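Local coordinates for polymeric immunoglobulin receptor (Mus musculus, PDB 4NOB), which probably binds polymeric immunoglobulins through this first V-type domain, as the poly-Ig receptor, for carriage across epithelia and release with secretory component, at residues Thr52-Asn57 against Ala68-Phe73; Ser23-Tyr28 against Thr78-Ile83; Ser93-Leu98 against Ser106-Leu111; Val14-Gly19 against Glu84-Asp89. All coordinates share one frame; numbering follows the deposited sequence.

Contact 1: residues Thr52-Asn57 against Ala68-Phe73; sequences TLISSN and ANLINF. With NAG (2-acetamido-2-deoxy-beta-D-glucopyranose), chain B.
Ile54 lays its CD1 methyl on the backbone of the strand 68-73, with Ile54 CD1 to Asn69 C at 3.4 Å and the amide of Leu70 nearly as close. With CG1 anti to the backbone N (chi1 -174°) and the chain extended, the methyl reaches past its own strand and touches Ala68 CB at 4.1 Å and Leu70 CB at 4.0 Å. Leu70 answers from the other strand, its side chain slanting across that of Ile54 so that CD1 lies 4.2 Å from Ser55 CA, while CD2 meets Ser56 CB. At the far end of 68-73 the attached sugar packs over the Phe73 ring: NAG C5 sits above the centre of one face, 3.6 Å from the plane, and Ile71 CG2 covers the opposite face nearer the rim. No hydrogen bond joins 52-57 to 68-73. Backbone pairing goes to other strands, Ile54 to Trp41 and Asn69 to Asn82, and Leu53 and Ile54 form a classic beta bulge facing Trp41. Cohesion here therefore rests on apolar side chains packed between strands of different sheets.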
loop_
_atom_site.group_PDB
_atom_site.type_symbol
_atom_site.label_atom_id
_atom_site.label_comp_id
_atom_site.label_asym_id
_atom_site.label_seq_id
_atom_site.Cartn_x
_atom_site.Cartn_y
_atom_site.Cartn_z
ATOM N N THR A 52 4.218 3.026 8.933
ATOM C CA THR A 52 4.762 2.142 7.895
ATOM C C THR A 52 4.508 0.734 8.190
ATOM O O THR A 52 4.841 0.222 9.287
ATOM C CB THR A 52 6.236 2.357 7.664
ATOM O OG1 THR A 52 6.458 3.733 7.392
ATOM C CG2 THR A 52 6.767 1.586 6.439
ATOM N N LEU A 53 3.934 0.014 7.216
ATOM C CA LEU A 53 3.724 -1.409 7.299
ATOM C C LEU A 53 4.668 -2.199 6.381
ATOM O O LEU A 53 5.035 -3.331 6.723
ATOM C CB LEU A 53 2.272 -1.794 6.904
ATOM C CG LEU A 53 1.241 -1.194 7.871
ATOM C CD1 LEU A 53 -0.142 -1.436 7.322
ATOM C CD2 LEU A 53 1.400 -1.736 9.297
ATOM N N ILE A 54 5.114 -1.600 5.292
ATOM C CA ILE A 54 6.116 -2.254 4.423
ATOM C C ILE A 54 6.845 -1.194 3.676
ATOM O O ILE A 54 6.200 -0.150 3.321
ATOM C CB ILE A 54 5.425 -3.366 3.530
ATOM C CG1 ILE A 54 6.478 -4.102 2.762
ATOM C CG2 ILE A 54 4.360 -2.775 2.655
ATOM C CD1 ILE A 54 5.923 -5.408 2.110
ATOM N N SER A 55 8.140 -1.321 3.425
ATOM C CA SER A 55 8.823 -0.372 2.638
ATOM C C SER A 55 9.896 -1.069 1.764
ATOM O O SER A 55 10.345 -2.208 2.088
ATOM C CB SER A 55 9.436 0.738 3.513
ATOM O OG SER A 55 10.652 0.175 4.092
ATOM N N SER A 56 10.348 -0.354 0.770
ATOM C CA SER A 56 11.353 -0.833 -0.174
ATOM C C SER A 56 12.752 -0.944 0.469
ATOM O O SER A 56 13.646 -1.506 -0.213
ATOM C CB SER A 56 11.433 -0.004 -1.447
ATOM O OG SER A 56 11.815 1.332 -1.148
ATOM N N ASN A 57 12.986 -0.430 1.686
ATOM C CA ASN A 57 14.262 -0.687 2.362
ATOM C C ASN A 57 14.191 -2.090 2.953
ATOM O O ASN A 57 15.159 -2.532 3.604
ATOM C CB ASN A 57 14.463 0.326 3.461
ATOM C CG ASN A 57 14.583 1.771 2.965
ATOM O OD1 ASN A 57 13.969 2.718 3.536
ATOM N ND2 ASN A 57 15.360 1.960 1.912
ATOM N N ALA A 68 2.870 -10.238 2.800
ATOM C CA ALA A 68 2.935 -8.998 2.016
ATOM C C ALA A 68 4.230 -8.860 1.282
ATOM O O ALA A 68 5.285 -9.401 1.644
ATOM C CB ALA A 68 2.669 -7.750 2.847
ATOM N N ASN A 69 4.235 -8.062 0.207
ATOM C CA ASN A 69 5.456 -7.766 -0.594
ATOM C C ASN A 69 5.201 -6.335 -1.123
ATOM O O ASN A 69 4.084 -5.841 -1.261
ATOM C CB ASN A 69 5.581 -8.776 -1.771
ATOM C CG ASN A 69 6.929 -8.784 -2.476
ATOM O OD1 ASN A 69 7.821 -8.090 -2.129
ATOM N ND2 ASN A 69 7.049 -9.621 -3.525
ATOM N N LEU A 70 6.292 -5.644 -1.361
ATOM C CA LEU A 70 6.295 -4.348 -2.045
ATOM C C LEU A 70 7.337 -4.508 -3.139
ATOM O O LEU A 70 8.514 -4.756 -2.845
ATOM C CB LEU A 70 6.529 -3.186 -1.124
ATOM C CG LEU A 70 6.392 -1.791 -1.727
ATOM C CD1 LEU A 70 6.276 -0.780 -0.637
ATOM C CD2 LEU A 70 7.592 -1.386 -2.603
ATOM N N ILE A 71 6.964 -4.388 -4.411
ATOM C CA ILE A 71 7.879 -4.572 -5.512
ATOM C C ILE A 71 7.955 -3.285 -6.330
ATOM O O ILE A 71 6.896 -2.804 -6.810
ATOM C CB ILE A 71 7.409 -5.659 -6.488
ATOM C CG1 ILE A 71 7.044 -6.956 -5.762
ATOM C CG2 ILE A 71 8.485 -5.898 -7.546
ATOM C CD1 ILE A 71 6.357 -8.034 -6.599
ATOM N N ASN A 72 9.122 -2.721 -6.427
ATOM C CA ASN A 72 9.387 -1.575 -7.267
ATOM C C ASN A 72 9.597 -2.039 -8.662
ATOM O O ASN A 72 10.377 -2.936 -8.942
ATOM C CB ASN A 72 10.522 -0.691 -6.786
ATOM C CG ASN A 72 10.648 0.626 -7.577
ATOM O OD1 ASN A 72 9.660 1.236 -7.889
ATOM N ND2 ASN A 72 11.885 1.025 -7.861
ATOM N N PHE A 73 8.960 -1.346 -9.618
ATOM C CA PHE A 73 9.129 -1.574 -11.054
ATOM C C PHE A 73 9.639 -0.284 -11.715
ATOM O O PHE A 73 8.832 0.455 -12.338
ATOM C CB PHE A 73 7.820 -2.061 -11.696
ATOM C CG PHE A 73 7.371 -3.409 -11.283
ATOM C CD1 PHE A 73 8.078 -4.524 -11.688
ATOM C CD2 PHE A 73 6.195 -3.560 -10.560
ATOM C CE1 PHE A 73 7.668 -5.794 -11.350
ATOM C CE2 PHE A 73 5.808 -4.857 -10.239
ATOM C CZ PHE A 73 6.576 -5.943 -10.602
HETATM C C1 NAG B . 5.037 -2.666 -14.762
HETATM C C2 NAG B . 3.645 -3.185 -15.082
HETATM C C3 NAG B . 3.399 -4.564 -14.454
HETATM C C4 NAG B . 4.508 -5.488 -14.870
HETATM C C5 NAG B . 5.809 -4.821 -14.437
HETATM C C6 NAG B . 7.027 -5.707 -14.806
HETATM C C7 NAG B . 1.843 -1.508 -15.306
HETATM C C8 NAG B . 0.873 -0.568 -14.592
HETATM N N2 NAG B . 2.699 -2.203 -14.539
HETATM O O3 NAG B . 2.159 -5.076 -14.987
HETATM O O4 NAG B . 4.415 -6.799 -14.224
HETATM O O5 NAG B . 5.982 -3.627 -15.174
HETATM O O6 NAG B . 6.996 -6.000 -16.229
HETATM O O7 NAG B . 1.889 -1.533 -16.548
#

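Contact 2: residues Ser23-Tyr28 against Thr78-Ile83; sequences SITCYY and TFVINI. With NAG (2-acetamido-2-deoxy-beta-D-glucopyranose), chain B; EDO (1,2-ethanediol), chain F.
Cys26 places its CB over one face of the Phe79 ring, 4.1 Å from the centroid, and Tyr28 CD2 meets the edge of that ring at Phe79 CD1, 3.8 Å away. Phe79 takes up this position with CG between its backbone N and carbonyl carbon (chi1 63°), which swings the ring back across the neighbouring strand. Farther along the sheet face that carries Cys26 and Phe79, Ile24 CG2 rests on Ile81 CD1. On the sheet face of Ser23, Thr25 and Tyr27, Tyr27 CD2 lies beside Thr78 CG2 at 3.6 Å, and Ser23 OG donates to Asn82 OD1 at 2.8 Å, arriving nearly along the C=O axis. Four backbone hydrogen bonds, two each in the Ile24-Ile81 and Cys26-Phe79 pairs, set the register that brings these side chains together. Tyr28 OH is held by Asn72, and Thr78 OG1 by Asn76. This is the B-E strand pairing of the V-type immunoglobulin fold, with Cys26 bonded to Cys96 of the facing sheet. Strand 78-83 lies between 22-27 and 68-73, its inner face against Trp41 of 39-44 and strand 92-98.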
loop_
_atom_site.group_PDB
_atom_site.type_symbol
_atom_site.label_atom_id
_atom_site.label_comp_id
_atom_site.label_asym_id
_atom_site.label_seq_id
_atom_site.Cartn_x
_atom_site.Cartn_y
_atom_site.Cartn_z
ATOM N N SER A 23 -3.573 -6.540 -4.942
ATOM C CA SER A 23 -2.348 -6.071 -5.548
ATOM C C SER A 23 -2.531 -4.668 -5.937
ATOM O O SER A 23 -3.317 -4.392 -6.907
ATOM C CB SER A 23 -2.016 -6.896 -6.752
ATOM O OG SER A 23 -0.787 -6.628 -7.344
ATOM N N ILE A 24 -1.927 -3.759 -5.177
ATOM C CA ILE A 24 -2.203 -2.294 -5.303
ATOM C C ILE A 24 -1.074 -1.646 -6.021
ATOM O O ILE A 24 0.053 -1.695 -5.558
ATOM C CB ILE A 24 -2.339 -1.714 -3.930
ATOM C CG1 ILE A 24 -3.661 -2.258 -3.272
ATOM C CG2 ILE A 24 -2.332 -0.188 -3.905
ATOM C CD1 ILE A 24 -3.756 -2.052 -1.816
ATOM N N THR A 25 -1.310 -1.078 -7.212
ATOM C CA THR A 25 -0.304 -0.412 -8.020
ATOM C C THR A 25 -0.380 1.075 -7.798
ATOM O O THR A 25 -1.437 1.704 -7.859
ATOM C CB THR A 25 -0.482 -0.626 -9.539
ATOM O OG1 THR A 25 -0.252 -2.036 -9.778
ATOM C CG2 THR A 25 0.454 0.197 -10.344
ATOM N N CYS A 26 0.744 1.632 -7.398
ATOM C CA CYS A 26 0.943 3.111 -7.282
ATOM C C CYS A 26 1.920 3.540 -8.360
ATOM O O CYS A 26 2.972 2.942 -8.568
ATOM C CB CYS A 26 1.346 3.521 -5.918
ATOM S SG CYS A 26 -0.131 3.302 -4.773
ATOM N N TYR A 27 1.591 4.679 -9.015
ATOM C CA TYR A 27 2.313 5.299 -10.095
ATOM C C TYR A 27 3.002 6.553 -9.580
ATOM O O TYR A 27 2.438 7.307 -8.804
ATOM C CB TYR A 27 1.330 5.750 -11.160
ATOM C CG TYR A 27 0.600 4.646 -11.855
ATOM C CD1 TYR A 27 -0.569 4.129 -11.308
ATOM C CD2 TYR A 27 0.974 4.198 -13.081
ATOM C CE1 TYR A 27 -1.303 3.092 -12.007
ATOM C CE2 TYR A 27 0.263 3.212 -13.728
ATOM C CZ TYR A 27 -0.869 2.695 -13.176
ATOM O OH TYR A 27 -1.617 1.747 -13.973
ATOM N N TYR A 28 4.248 6.733 -10.027
ATOM C CA TYR A 28 5.014 7.906 -9.595
ATOM C C TYR A 28 5.595 8.637 -10.806
ATOM O O TYR A 28 5.561 8.137 -11.950
ATOM C CB TYR A 28 6.052 7.506 -8.559
ATOM C CG TYR A 28 6.972 6.377 -8.940
ATOM C CD1 TYR A 28 8.051 6.573 -9.791
ATOM C CD2 TYR A 28 6.803 5.110 -8.385
ATOM C CE1 TYR A 28 8.912 5.537 -10.092
ATOM C CE2 TYR A 28 7.687 4.094 -8.676
ATOM C CZ TYR A 28 8.726 4.327 -9.498
ATOM O OH TYR A 28 9.597 3.308 -9.775
ATOM N N THR A 78 6.331 2.438 -11.552
ATOM C CA THR A 78 5.338 2.039 -10.608
ATOM C C THR A 78 5.950 1.212 -9.495
ATOM O O THR A 78 7.055 0.712 -9.623
ATOM C CB THR A 78 4.221 1.154 -11.236
ATOM O OG1 THR A 78 4.707 -0.125 -11.644
ATOM C CG2 THR A 78 3.608 1.869 -12.421
ATOM N N PHE A 79 5.185 1.045 -8.434
ATOM C CA PHE A 79 5.449 -0.049 -7.472
ATOM C C PHE A 79 4.146 -0.690 -7.053
ATOM O O PHE A 79 3.072 -0.106 -7.242
ATOM C CB PHE A 79 6.242 0.436 -6.207
ATOM C CG PHE A 79 5.580 1.459 -5.306
ATOM C CD1 PHE A 79 5.559 2.796 -5.671
ATOM C CD2 PHE A 79 5.061 1.079 -4.033
ATOM C CE1 PHE A 79 4.951 3.735 -4.833
ATOM C CE2 PHE A 79 4.521 2.049 -3.230
ATOM C CZ PHE A 79 4.509 3.325 -3.602
ATOM N N VAL A 80 4.244 -1.928 -6.596
ATOM C CA VAL A 80 3.073 -2.743 -6.261
ATOM C C VAL A 80 3.168 -3.197 -4.801
ATOM O O VAL A 80 4.262 -3.596 -4.366
ATOM C CB VAL A 80 2.905 -3.891 -7.210
ATOM C CG1 VAL A 80 1.690 -4.695 -6.910
ATOM C CG2 VAL A 80 2.872 -3.419 -8.622
ATOM N N ILE A 81 2.040 -3.096 -4.105
ATOM C CA ILE A 81 1.925 -3.647 -2.782
ATOM C C ILE A 81 0.972 -4.805 -2.839
ATOM O O ILE A 81 -0.193 -4.664 -3.190
ATOM C CB ILE A 81 1.386 -2.565 -1.806
ATOM C CG1 ILE A 81 2.229 -1.303 -1.818
ATOM C CG2 ILE A 81 1.326 -3.125 -0.414
ATOM C CD1 ILE A 81 1.547 -0.106 -2.373
ATOM N N ASN A 82 1.491 -5.974 -2.521
ATOM C CA ASN A 82 0.665 -7.217 -2.457
ATOM C C ASN A 82 0.385 -7.549 -1.022
ATOM O O ASN A 82 1.316 -7.564 -0.204
ATOM C CB ASN A 82 1.429 -8.345 -3.134
ATOM C CG ASN A 82 1.575 -8.180 -4.647
ATOM O OD1 ASN A 82 0.722 -7.644 -5.271
ATOM N ND2 ASN A 82 2.645 -8.669 -5.171
ATOM N N ILE A 83 -0.864 -7.766 -0.694
ATOM C CA ILE A 83 -1.328 -8.073 0.656
ATOM C C ILE A 83 -2.247 -9.243 0.582
ATOM O O ILE A 83 -3.224 -9.194 -0.133
ATOM C CB ILE A 83 -2.036 -6.884 1.371
ATOM C CG1 ILE A 83 -1.281 -5.527 1.127
ATOM C CG2 ILE A 83 -2.135 -7.193 2.850
ATOM C CD1 ILE A 83 -2.136 -4.385 1.534
HETATM C C1 NAG B . 5.037 -2.666 -14.762
HETATM C C2 NAG B . 3.645 -3.185 -15.082
HETATM C C3 NAG B . 3.399 -4.564 -14.454
HETATM C C4 NAG B . 4.508 -5.488 -14.870
HETATM C C5 NAG B . 5.809 -4.821 -14.437
HETATM C C6 NAG B . 7.027 -5.707 -14.806
HETATM C C7 NAG B . 1.843 -1.508 -15.306
HETATM C C8 NAG B . 0.873 -0.568 -14.592
HETATM N N2 NAG B . 2.699 -2.203 -14.539
HETATM O O3 NAG B . 2.159 -5.076 -14.987
HETATM O O4 NAG B . 4.415 -6.799 -14.224
HETATM O O5 NAG B . 5.982 -3.627 -15.174
HETATM O O6 NAG B . 6.996 -6.000 -16.229
HETATM O O7 NAG B . 1.889 -1.533 -16.548
HETATM C C1 EDO F . -7.087 -4.857 -6.170
HETATM O O1 EDO F . -6.203 -6.009 -6.171
HETATM C C2 EDO F . -6.251 -3.645 -5.802
HETATM O O2 EDO F . -6.172 -2.544 -6.749
#

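Contact 3: residues Ser93-Leu98 against Ser106-Leu111; sequences SYKCGL and SFDVSL
Lys95 and Asp108 lie alongside each other, pointing the same way from a non-hydrogen-bonded pair. The lysine chain runs out extended past Asp108 OD1, then bends at its last torsion (chi4 -67°), which brings NZ back to that oxygen in a salt bridge; the modelled 2.4 Å between Lys95 NZ and Asp108 OD1 is doubtfully short. A water accepts from Lys95 NZ at 2.6 Å and donates to Asp108 OD2, tying the ammonium to the second carboxylate oxygen as well. A methionine in place of Lys95 would probably leave the Asp108 carboxylate without its charged mate and the bridging water without its donor. On the opposite face Tyr94 slants across Leu111, its CE1 3.9 Å from Leu111 CB, while the carbonyl Val109 O lies at the ring's edge. The tyrosine ring also meets Trp41 at nearly parallel planes, and its OH bonds to Asp90 O. Cys96 SG rests 4.0 Å from Phe107 CB, its sulfur bound to Cys26. Backbone bonds pair Tyr94 with Val109 and Cys96 with Phe107. This is the F-G hairpin of an immunoglobulin V domain, with the F-strand cysteine of the intersheet disulfide and the tyrosine of its Tyr-x-Cys motif.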
loop_
_atom_site.group_PDB
_atom_site.type_symbol
_atom_site.label_atom_id
_atom_site.label_comp_id
_atom_site.label_asym_id
_atom_site.label_seq_id
_atom_site.Cartn_x
_atom_site.Cartn_y
_atom_site.Cartn_z
ATOM N N SER A 93 -7.653 3.163 6.315
ATOM C CA SER A 93 -7.173 4.300 5.482
ATOM C C SER A 93 -5.652 4.200 5.446
ATOM O O SER A 93 -5.008 4.125 6.472
ATOM C CB SER A 93 -7.572 5.637 6.105
ATOM O OG SER A 93 -8.983 5.749 6.114
ATOM N N TYR A 94 -5.137 4.097 4.230
ATOM C CA TYR A 94 -3.709 3.880 3.941
ATOM C C TYR A 94 -3.158 4.919 2.999
ATOM O O TYR A 94 -3.893 5.646 2.319
ATOM C CB TYR A 94 -3.530 2.461 3.344
ATOM C CG TYR A 94 -3.936 1.339 4.253
ATOM C CD1 TYR A 94 -5.243 0.940 4.351
ATOM C CD2 TYR A 94 -3.001 0.655 4.967
ATOM C CE1 TYR A 94 -5.621 -0.088 5.226
ATOM C CE2 TYR A 94 -3.353 -0.419 5.798
ATOM C CZ TYR A 94 -4.664 -0.798 5.906
ATOM O OH TYR A 94 -4.994 -1.892 6.698
ATOM N N LYS A 95 -1.815 4.919 2.887
ATOM C CA LYS A 95 -1.149 5.683 1.854
ATOM C C LYS A 95 -0.064 4.843 1.169
ATOM O O LYS A 95 0.589 4.071 1.872
ATOM C CB LYS A 95 -0.513 6.990 2.396
ATOM C CG LYS A 95 -1.463 7.969 2.986
ATOM C CD LYS A 95 -0.680 9.170 3.475
ATOM C CE LYS A 95 -1.544 10.057 4.343
ATOM N NZ LYS A 95 -2.659 10.714 3.604
ATOM N N CYS A 96 0.050 4.981 -0.124
ATOM C CA CYS A 96 1.285 4.560 -0.794
ATOM C C CYS A 96 2.087 5.814 -1.086
ATOM O O CYS A 96 1.489 6.848 -1.408
ATOM C CB CYS A 96 1.022 3.750 -2.041
ATOM S SG CYS A 96 0.167 4.692 -3.323
ATOM N N GLY A 97 3.397 5.793 -0.971
ATOM C CA GLY A 97 4.172 6.937 -1.194
ATOM C C GLY A 97 5.622 6.720 -1.444
ATOM O O GLY A 97 6.166 5.606 -1.376
ATOM N N LEU A 98 6.290 7.877 -1.677
ATOM C CA LEU A 98 7.724 7.965 -1.931
ATOM C C LEU A 98 8.359 8.866 -0.863
ATOM O O LEU A 98 7.833 9.929 -0.545
ATOM C CB LEU A 98 8.020 8.567 -3.300
ATOM C CG LEU A 98 8.087 7.581 -4.482
ATOM C CD1 LEU A 98 6.834 6.817 -4.632
ATOM C CD2 LEU A 98 8.441 8.373 -5.750
ATOM N N SER A 106 2.581 11.259 -1.658
ATOM C CA SER A 106 1.720 10.114 -1.344
ATOM C C SER A 106 0.341 10.197 -1.915
ATOM O O SER A 106 -0.062 11.247 -2.461
ATOM C CB SER A 106 1.624 9.957 0.128
ATOM O OG SER A 106 0.917 11.045 0.701
ATOM N N PHE A 107 -0.340 9.032 -1.932
ATOM C CA PHE A 107 -1.662 8.847 -2.442
ATOM C C PHE A 107 -2.481 8.058 -1.451
ATOM O O PHE A 107 -1.981 7.045 -0.935
ATOM C CB PHE A 107 -1.636 8.193 -3.810
ATOM C CG PHE A 107 -2.987 7.961 -4.386
ATOM C CD1 PHE A 107 -3.623 8.924 -5.203
ATOM C CD2 PHE A 107 -3.659 6.758 -4.185
ATOM C CE1 PHE A 107 -4.852 8.665 -5.716
ATOM C CE2 PHE A 107 -4.901 6.567 -4.667
ATOM C CZ PHE A 107 -5.501 7.497 -5.481
ATOM N N ASP A 108 -3.708 8.502 -1.162
ATOM C CA ASP A 108 -4.596 7.876 -0.134
ATOM C C ASP A 108 -5.394 6.743 -0.798
ATOM O O ASP A 108 -6.085 6.949 -1.796
ATOM C CB ASP A 108 -5.555 8.897 0.417
ATOM C CG ASP A 108 -4.867 9.970 1.212
ATOM O OD1 ASP A 108 -3.665 9.979 1.523
ATOM O OD2 ASP A 108 -5.635 10.956 1.449
ATOM N N VAL A 109 -5.348 5.594 -0.138
ATOM C CA VAL A 109 -6.063 4.389 -0.537
ATOM C C VAL A 109 -6.989 3.972 0.604
ATOM O O VAL A 109 -6.514 3.762 1.756
ATOM C CB VAL A 109 -5.069 3.288 -0.866
ATOM C CG1 VAL A 109 -5.821 2.010 -1.226
ATOM C CG2 VAL A 109 -4.119 3.677 -1.963
ATOM N N SER A 110 -8.286 3.790 0.352
ATOM C CA SER A 110 -9.185 3.275 1.334
ATOM C C SER A 110 -9.368 1.781 1.034
ATOM O O SER A 110 -9.715 1.362 -0.074
ATOM C CB SER A 110 -10.491 3.975 1.145
ATOM O OG SER A 110 -11.544 3.364 1.884
ATOM N N LEU A 111 -9.018 0.940 2.022
ATOM C CA LEU A 111 -9.140 -0.503 1.822
ATOM C C LEU A 111 -10.345 -0.967 2.657
ATOM O O LEU A 111 -10.374 -0.742 3.875
ATOM C CB LEU A 111 -7.851 -1.192 2.284
ATOM C CG LEU A 111 -7.823 -2.702 2.261
ATOM C CD1 LEU A 111 -8.099 -3.264 0.887
ATOM C CD2 LEU A 111 -6.494 -3.207 2.856
HETATM O O HOH W 1 -10.621 4.931 4.163
HETATM O O HOH W 2 -4.485 12.506 3.664
#

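Contact 4: residues Val14-Gly19 against Glu84-Asp89; sequences VSSIEG and EQLTQD
Glu18 turns its carboxylate plane almost at right angles (85°) to the side-chain amide of Gln88, with carboxylate OE2 3.5 Å from Gln88 CG. At its edge, OE2 offers its anti lone pair to the backbone Gln88 N, 2.8 Å away and nearly straight at 171°. A bend at chi2 (-147°) lets the carboxylate reach there, passing across Thr87, whose CB lies 3.2 Å from Glu18 OE2. An alanine here would remove the carboxylate and would probably leave Gln88 N without this acceptor and open a gap beside Thr87 CB. Thr87 OG1 in turn accepts from Asp89 N, an ST turn that shapes the start of the 3-10 segment. Beside this, Gly19 N donates to Leu86 O at 2.8 Å, and a water links Gly19 O to Gln85 N. Inward, Leu86 CD1 packs on Ser16 OG at 3.7 Å, the hydroxyl itself being bonded to Asp20. The contact joins the end of strand 13-17, the A' strand of the V-type domain, to the E-F loop between strands 78-83 and 92-98, with Leu86 reaching Val22 of 22-27 and Val113 of 105-114.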
loop_
_atom_site.group_PDB
_atom_site.type_symbol
_atom_site.label_atom_id
_atom_site.label_comp_id
_atom_site.label_asym_id
_atom_site.label_seq_id
_atom_site.Cartn_x
_atom_site.Cartn_y
_atom_site.Cartn_z
ATOM N N VAL A 14 -10.211 0.263 -2.574
ATOM C CA VAL A 14 -9.995 -1.137 -2.867
ATOM C C VAL A 14 -10.950 -1.956 -2.014
ATOM O O VAL A 14 -10.996 -1.752 -0.824
ATOM C CB VAL A 14 -8.545 -1.575 -2.541
ATOM C CG1 VAL A 14 -8.386 -3.063 -2.768
ATOM C CG2 VAL A 14 -7.550 -0.762 -3.404
ATOM N N SER A 15 -11.824 -2.739 -2.663
ATOM C CA SER A 15 -12.822 -3.554 -1.933
ATOM C C SER A 15 -12.422 -5.014 -2.080
ATOM O O SER A 15 -12.097 -5.460 -3.185
ATOM C CB SER A 15 -14.156 -3.392 -2.555
ATOM O OG SER A 15 -14.568 -2.053 -2.420
ATOM N N SER A 16 -12.431 -5.767 -0.990
ATOM C CA SER A 16 -12.115 -7.179 -0.976
ATOM C C SER A 16 -12.991 -7.867 0.035
ATOM O O SER A 16 -13.831 -7.243 0.731
ATOM C CB SER A 16 -10.662 -7.340 -0.599
ATOM O OG SER A 16 -10.234 -8.658 -0.999
ATOM N N ILE A 17 -12.848 -9.195 0.089
ATOM C CA ILE A 17 -13.498 -10.056 1.053
ATOM C C ILE A 17 -12.457 -10.776 1.866
ATOM O O ILE A 17 -11.335 -11.096 1.399
ATOM C CB ILE A 17 -14.361 -11.078 0.293
ATOM C CG1 ILE A 17 -15.433 -10.355 -0.566
ATOM C CG2 ILE A 17 -15.022 -12.030 1.221
ATOM C CD1 ILE A 17 -16.374 -9.540 0.253
ATOM N N GLU A 18 -12.793 -11.128 3.083
ATOM C CA GLU A 18 -11.892 -11.888 3.947
ATOM C C GLU A 18 -11.387 -13.141 3.285
ATOM O O GLU A 18 -12.160 -13.886 2.670
ATOM C CB GLU A 18 -12.509 -12.334 5.285
ATOM C CG GLU A 18 -12.956 -11.322 6.287
ATOM C CD GLU A 18 -12.739 -11.863 7.696
ATOM O OE1 GLU A 18 -13.196 -13.029 7.970
ATOM O OE2 GLU A 18 -12.220 -11.141 8.545
ATOM N N GLY A 19 -10.073 -13.287 3.338
ATOM C CA GLY A 19 -9.375 -14.412 2.677
ATOM C C GLY A 19 -8.712 -14.084 1.382
ATOM O O GLY A 19 -7.822 -14.872 0.964
ATOM N N GLU A 84 -1.928 -10.277 1.320
ATOM C CA GLU A 84 -2.633 -11.548 1.280
ATOM C C GLU A 84 -3.308 -11.851 2.603
ATOM O O GLU A 84 -3.069 -11.234 3.609
ATOM C CB GLU A 84 -1.727 -12.706 0.846
ATOM C CG GLU A 84 -0.999 -12.306 -0.413
ATOM C CD GLU A 84 0.408 -12.693 -0.555
ATOM O OE1 GLU A 84 0.908 -13.435 0.367
ATOM O OE2 GLU A 84 0.967 -12.258 -1.667
ATOM N N GLN A 85 -4.165 -12.867 2.591
ATOM C CA GLN A 85 -4.825 -13.335 3.827
ATOM C C GLN A 85 -5.541 -12.209 4.531
ATOM O O GLN A 85 -5.437 -12.023 5.711
ATOM C CB GLN A 85 -3.834 -14.039 4.743
ATOM C CG GLN A 85 -3.241 -15.234 4.045
ATOM C CD GLN A 85 -2.233 -15.934 4.917
ATOM O OE1 GLN A 85 -2.586 -16.375 6.022
ATOM N NE2 GLN A 85 -0.944 -15.959 4.479
ATOM N N LEU A 86 -6.282 -11.416 3.744
ATOM C CA LEU A 86 -6.967 -10.258 4.294
ATOM C C LEU A 86 -7.998 -10.659 5.282
ATOM O O LEU A 86 -8.648 -11.716 5.142
ATOM C CB LEU A 86 -7.556 -9.416 3.190
ATOM C CG LEU A 86 -6.561 -8.756 2.263
ATOM C CD1 LEU A 86 -7.222 -8.177 1.087
ATOM C CD2 LEU A 86 -5.785 -7.607 2.953
ATOM N N THR A 87 -8.179 -9.849 6.280
ATOM C CA THR A 87 -9.356 -9.978 7.151
ATOM C C THR A 87 -10.009 -8.618 7.308
ATOM O O THR A 87 -9.535 -7.543 6.887
ATOM C CB THR A 87 -9.028 -10.534 8.541
ATOM O OG1 THR A 87 -8.488 -9.490 9.353
ATOM C CG2 THR A 87 -8.123 -11.714 8.436
ATOM N N GLN A 88 -11.216 -8.594 7.938
ATOM C CA GLN A 88 -11.861 -7.361 8.232
ATOM C C GLN A 88 -10.992 -6.368 8.987
ATOM O O GLN A 88 -11.150 -5.160 8.843
ATOM C CB GLN A 88 -13.183 -7.550 8.932
ATOM C CG GLN A 88 -14.222 -8.345 8.214
ATOM C CD GLN A 88 -15.412 -8.528 9.086
ATOM O OE1 GLN A 88 -15.385 -9.510 9.954
ATOM N NE2 GLN A 88 -16.399 -7.803 8.878
ATOM N N ASP A 89 -10.055 -6.860 9.782
ATOM C CA ASP A 89 -9.156 -5.999 10.556
ATOM C C ASP A 89 -8.155 -5.191 9.662
ATOM O O ASP A 89 -7.591 -4.192 10.104
ATOM C CB ASP A 89 -8.431 -6.787 11.654
ATOM C CG ASP A 89 -9.374 -7.339 12.687
ATOM O OD1 ASP A 89 -10.497 -6.874 12.801
ATOM O OD2 ASP A 89 -8.897 -8.252 13.382
HETATM O O HOH W 3 -5.105 -14.455 0.292
#

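Overall arrangement
The four contacts trace the two sheets of one V-type sandwich and their connections. Contact 2 lies within one sheet and contact 3 within the other, centres about 10 Å apart, and the Cys26-Cys96 disulfide (SG to SG 2.0 Å) joins them through the core. Contact 1 flanks contact 2: Ile71 O probably accepts a hydrogen bond from Val80 N at 2.8 Å, and both contacts touch the same attached sugar, a glycan rather than a pocket ligand. Contact 4 lies farther out, its centre about 18 Å from that of contact 1 though their nearest atoms come within about 4 Å, and it meets contact 3 where Val14 N probably bonds to Ser110 O. Along the chain, contacts 1 and 2 are both nested within contact 4's loop.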